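Local coordinates for protein ESSC (Geobacillus thermodenitrificans, PDB 5FWH) that forms the N-terminal forkhead-associated region of an FtsK/SpoIIIE-type ATPase component of the bacterial type VII secretion apparatus, at residues A[107-111]-A[112-116]. Numbering follows the deposited sequence.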
loop_
_atom_site.group_PDB
_atom_site.type_symbol
_atom_site.label_atom_id
_atom_site.label_comp_id
_atom_site.label_asym_id
_atom_site.label_seq_id
_atom_site.Cartn_x
_atom_site.Cartn_y
_atom_site.Cartn_z
ATOM N N LEU A 107 -2.028 -6.735 16.447
ATOM C CA LEU A 107 -2.568 -7.602 15.427
ATOM C C LEU A 107 -3.352 -6.793 14.464
ATOM O O LEU A 107 -4.182 -5.984 14.855
ATOM C CB LEU A 107 -3.523 -8.674 16.010
ATOM C CG LEU A 107 -4.221 -9.624 14.981
ATOM C CD1 LEU A 107 -3.239 -10.368 14.052
ATOM C CD2 LEU A 107 -5.152 -10.649 15.669
ATOM N N VAL A 108 -3.086 -7.040 13.190
ATOM C CA VAL A 108 -3.710 -6.371 12.092
ATOM C C VAL A 108 -4.344 -7.484 11.271
ATOM O O VAL A 108 -3.647 -8.290 10.682
ATOM C CB VAL A 108 -2.671 -5.647 11.247
ATOM C CG1 VAL A 108 -3.390 -4.909 10.145
ATOM C CG2 VAL A 108 -1.918 -4.603 12.119
ATOM N N SER A 109 -5.663 -7.541 11.281
ATOM C CA SER A 109 -6.418 -8.536 10.519
ATOM C C SER A 109 -7.905 -8.222 10.593
ATOM O O SER A 109 -8.312 -7.154 11.031
ATOM C CB SER A 109 -6.196 -9.907 11.115
ATOM O OG SER A 109 -6.885 -9.945 12.350
ATOM N N ASN A 110 -8.715 -9.164 10.125
ATOM C CA ASN A 110 -10.122 -8.972 10.104
ATOM C C ASN A 110 -10.795 -9.652 11.229
ATOM O O ASN A 110 -12.003 -9.542 11.340
ATOM C CB ASN A 110 -10.746 -9.423 8.808
ATOM C CG ASN A 110 -12.075 -8.768 8.600
ATOM O OD1 ASN A 110 -12.205 -7.551 8.782
ATOM N ND2 ASN A 110 -13.076 -9.545 8.302
ATOM N N ASP A 111 -10.017 -10.286 12.105
ATOM C CA ASP A 111 -10.553 -10.854 13.328
ATOM C C ASP A 111 -11.180 -9.799 14.245
ATOM O O ASP A 111 -10.637 -8.631 14.340
ATOM C CB ASP A 111 -9.469 -11.605 14.093
ATOM C CG ASP A 111 -8.896 -12.739 13.296
ATOM O OD1 ASP A 111 -9.482 -13.868 13.297
ATOM O OD2 ASP A 111 -7.869 -12.499 12.633
ATOM N N PRO A 112 -12.274 -10.199 14.962
ATOM C CA PRO A 112 -12.993 -9.362 15.906
ATOM C C PRO A 112 -12.109 -8.721 16.938
ATOM O O PRO A 112 -12.379 -7.602 17.319
ATOM C CB PRO A 112 -13.916 -10.340 16.628
ATOM C CG PRO A 112 -14.185 -11.366 15.612
ATOM C CD PRO A 112 -12.867 -11.556 14.935
ATOM N N GLN A 113 -11.069 -9.435 17.375
ATOM C CA GLN A 113 -10.172 -8.945 18.420
ATOM C C GLN A 113 -8.889 -8.262 17.919
ATOM O O GLN A 113 -7.977 -8.010 18.721
ATOM C CB GLN A 113 -9.901 -10.082 19.403
ATOM C CG GLN A 113 -11.219 -10.746 19.916
ATOM C CD GLN A 113 -12.196 -9.740 20.521
ATOM O OE1 GLN A 113 -13.403 -9.759 20.259
ATOM N NE2 GLN A 113 -11.679 -8.866 21.349
ATOM N N ALA A 114 -8.864 -7.897 16.633
ATOM C CA ALA A 114 -7.734 -7.180 16.025
ATOM C C ALA A 114 -7.555 -5.824 16.642
ATOM O O ALA A 114 -8.532 -5.114 16.884
ATOM C CB ALA A 114 -7.950 -7.018 14.527
ATOM N N ASP A 115 -6.315 -5.469 16.939
ATOM C CA ASP A 115 -6.003 -4.076 17.365
ATOM C C ASP A 115 -6.283 -3.040 16.247
ATOM O O ASP A 115 -6.646 -1.885 16.503
ATOM C CB ASP A 115 -4.545 -3.995 17.824
ATOM C CG ASP A 115 -4.234 -4.969 18.971
ATOM O OD1 ASP A 115 -4.546 -4.581 20.124
ATOM O OD2 ASP A 115 -3.694 -6.100 18.733
ATOM N N ILE A 116 -6.029 -3.423 14.998
ATOM C CA ILE A 116 -6.392 -2.617 13.848
ATOM C C ILE A 116 -7.169 -3.516 12.934
ATOM O O ILE A 116 -6.633 -4.507 12.472
ATOM C CB ILE A 116 -5.186 -2.055 13.086
ATOM C CG1 ILE A 116 -4.312 -1.183 14.019
ATOM C CG2 ILE A 116 -5.644 -1.261 11.860
ATOM C CD1 ILE A 116 -3.087 -0.659 13.294
#
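Strand 105-109 ends at Ser109, and the chain loops round through a type I beta turn from Asp111 to Ala114 and re-enters the same sheet as a parallel neighbour, Val108 bridging to Ile116 with their CA atoms 4.9 Å apart. This short parallel connection between neighbouring strands belongs to the second of the chain's two beta-sandwich halves, in keeping with an FHA-type fold. Leu107 O accepts the amide of Ile116, and the rung beyond, from Ser109 N to Ile116 O at 3.4 Å, is weak; between them Val108 CA directs its hydrogen at Ile116 O.

The side chain of Asp115 extends this ladder backwards. With CG anti to its own carbonyl carbon (chi1 -58°), the carboxylate lies beside the strand, and OD2 takes the amide of Leu107 at 2.9 Å in a nearly straight bond (172°). The amide meets that oxygen on its anti side, 20° out of the carboxylate plane. Putting an alanine here would probably leave Leu107 N without this acceptor and weaken the hold of the returning chain on the strand.

On the inner face Val108 and Ile116 lie side by side, CG2 of the valine 4.3 Å from CB of the isoleucine, and both rest on Phe168 of strand 166-170. Inside the loop, the Ala114 methyl points back at the strand, its CB 3.5 Å from Ser109 O and 3.8 Å from Ser109 OG. Ala114 N closes the turn on Asp111 O, approaching from above the carbonyl plane.

Asp111 OD2 forms a salt bridge with Arg122, and the Ser109 hydroxyl, through OG, donates to the anti lone pair of that same oxygen across 2.8 Å.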